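Local coordinates for guanidinopropionase (Pseudomonas aeruginosa, PDB 3NIQ), which hydrolyses 3-guanidinopropanoate to beta-alanine and urea with the help of two manganese ions per subunit, at residues F239-L244 / P250-P255. Numbering follows the deposited sequence.
Sequences FDVDVL and PGTGTP. With MN (manganese (II) ion), chain E; MN (manganese (II) ion), chain D.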
# COMPACT_ATOMS: atom_id res chain seq x y z
N PHE A 239 0.02 -21.36 -17.72
CA PHE A 239 -0.45 -19.99 -17.71
C PHE A 239 0.45 -19.10 -16.84
O PHE A 239 0.46 -19.22 -15.60
CB PHE A 239 -1.90 -19.96 -17.18
CG PHE A 239 -2.57 -18.62 -17.35
CD1 PHE A 239 -3.31 -18.34 -18.50
CD2 PHE A 239 -2.45 -17.64 -16.35
CE1 PHE A 239 -3.93 -17.07 -18.66
CE2 PHE A 239 -3.05 -16.38 -16.51
CZ PHE A 239 -3.80 -16.10 -17.66
N ASP A 240 1.21 -18.22 -17.48
CA ASP A 240 2.07 -17.28 -16.79
C ASP A 240 1.24 -16.00 -16.66
O ASP A 240 0.80 -15.44 -17.66
CB ASP A 240 3.38 -17.08 -17.59
CG ASP A 240 4.33 -16.03 -16.98
OD1 ASP A 240 3.89 -15.17 -16.18
OD2 ASP A 240 5.53 -16.05 -17.33
N VAL A 241 0.99 -15.55 -15.43
CA VAL A 241 0.07 -14.45 -15.21
C VAL A 241 0.58 -13.16 -15.84
O VAL A 241 -0.20 -12.26 -16.07
CB VAL A 241 -0.29 -14.22 -13.71
CG1 VAL A 241 -1.01 -15.44 -13.10
CG2 VAL A 241 0.95 -13.84 -12.90
N ASP A 242 1.87 -13.08 -16.14
CA ASP A 242 2.38 -11.88 -16.81
C ASP A 242 1.95 -11.78 -18.30
O ASP A 242 2.23 -10.79 -18.97
CB ASP A 242 3.92 -11.70 -16.58
CG ASP A 242 4.78 -12.65 -17.42
OD1 ASP A 242 4.30 -13.19 -18.44
OD2 ASP A 242 5.97 -12.85 -17.05
N VAL A 243 1.23 -12.79 -18.81
CA VAL A 243 0.52 -12.63 -20.10
C VAL A 243 -0.52 -11.49 -19.97
O VAL A 243 -0.78 -10.75 -20.93
CB VAL A 243 -0.19 -13.92 -20.55
CG1 VAL A 243 -1.44 -14.21 -19.70
CG2 VAL A 243 -0.54 -13.85 -22.05
N LEU A 244 -1.09 -11.34 -18.79
CA LEU A 244 -2.09 -10.31 -18.54
C LEU A 244 -1.45 -8.93 -18.39
O LEU A 244 -0.31 -8.82 -17.94
CB LEU A 244 -2.85 -10.62 -17.24
CG LEU A 244 -3.59 -11.96 -17.27
CD1 LEU A 244 -4.06 -12.30 -15.91
CD2 LEU A 244 -4.77 -11.93 -18.25
N PRO A 250 -0.70 -7.17 -11.34
CA PRO A 250 0.45 -6.36 -10.92
C PRO A 250 1.53 -7.20 -10.22
O PRO A 250 2.71 -6.86 -10.30
CB PRO A 250 -0.16 -5.37 -9.91
CG PRO A 250 -1.39 -6.08 -9.37
CD PRO A 250 -1.92 -6.83 -10.58
N GLY A 251 1.11 -8.28 -9.57
CA GLY A 251 1.99 -9.08 -8.72
C GLY A 251 2.77 -10.10 -9.52
O GLY A 251 2.49 -11.29 -9.46
N THR A 252 3.75 -9.65 -10.28
CA THR A 252 4.51 -10.60 -11.09
C THR A 252 5.91 -10.06 -11.32
O THR A 252 6.12 -8.83 -11.34
CB THR A 252 3.78 -10.92 -12.42
OG1 THR A 252 4.30 -12.14 -12.98
CG2 THR A 252 3.92 -9.76 -13.43
N GLY A 253 6.86 -10.96 -11.48
CA GLY A 253 8.27 -10.57 -11.48
C GLY A 253 8.68 -9.76 -12.68
O GLY A 253 9.42 -8.78 -12.53
N THR A 254 8.19 -10.13 -13.86
CA THR A 254 8.63 -9.50 -15.12
C THR A 254 7.47 -8.90 -15.90
O THR A 254 7.12 -9.40 -16.99
CB THR A 254 9.40 -10.53 -15.99
OG1 THR A 254 10.42 -11.13 -15.18
CG2 THR A 254 10.07 -9.84 -17.20
N PRO A 255 6.86 -7.81 -15.38
CA PRO A 255 5.69 -7.22 -16.06
C PRO A 255 6.07 -6.62 -17.41
O PRO A 255 7.19 -6.11 -17.58
CB PRO A 255 5.24 -6.12 -15.09
CG PRO A 255 6.53 -5.70 -14.35
CD PRO A 255 7.31 -7.01 -14.21
MN MN E . 6.48 -14.40 -18.62
MN MN D . 6.90 -17.51 -18.17
O HOH W 1 6.58 -12.36 -14.50
O HOH W 2 8.36 -15.61 -18.55
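Thr252 sets its side chain against Val241 and Asp242, and no direct hydrogen bond joins the two segments. Its CG2 methyl lies 3.7 Å from Asp242 CB, while the side chains of Val241 and Thr252 pass each other antiparallel, Val241 CG2 stopping 3.8 Å from Thr252 OG1. With OG1 anti to the backbone N (chi1 -162°), the hydroxyl lies against the CB methylene of Asp242 and hydrogen-bonds to Glu284 O.

A bound water supplies the polar link: it donates to Asp242 OD2 and to Thr252 OG1, each at 2.7 Å, and accepts from the backbone N of Thr254. Through this water the loop joins the second shell of the chain E manganese, linked to the metal by way of Asp242 OD2.

Asp240 and Asp242 form the DxD pair of this arginase-family enzyme. Asp240 OD2 bridges both manganese ions, 2.2 Å from that of chain D and 2.3 Å from that of chain E. Asp242 chelates the latter through both oxygens, OD2 at 2.3 Å and OD1 at 2.5 Å, and a second water also spans the ions. Asp240 OD1 accepts from Asp242 N on its anti side, 35° out of the carboxylate plane; this Asx turn ties the two ligands together. Asp148, His150, His126 and Asp152 complete the cluster.

The aspartates sit where parallel strand 235-240, flanked by strands 277-283 and 142-147, ends in a 3-10 turn. Beyond that turn, 250-255 belongs to the loop leading to helix 262-270; helix 294-317 packs on Val241 and Pro250 through Thr295, and Arg69 of a second subunit touches Thr254.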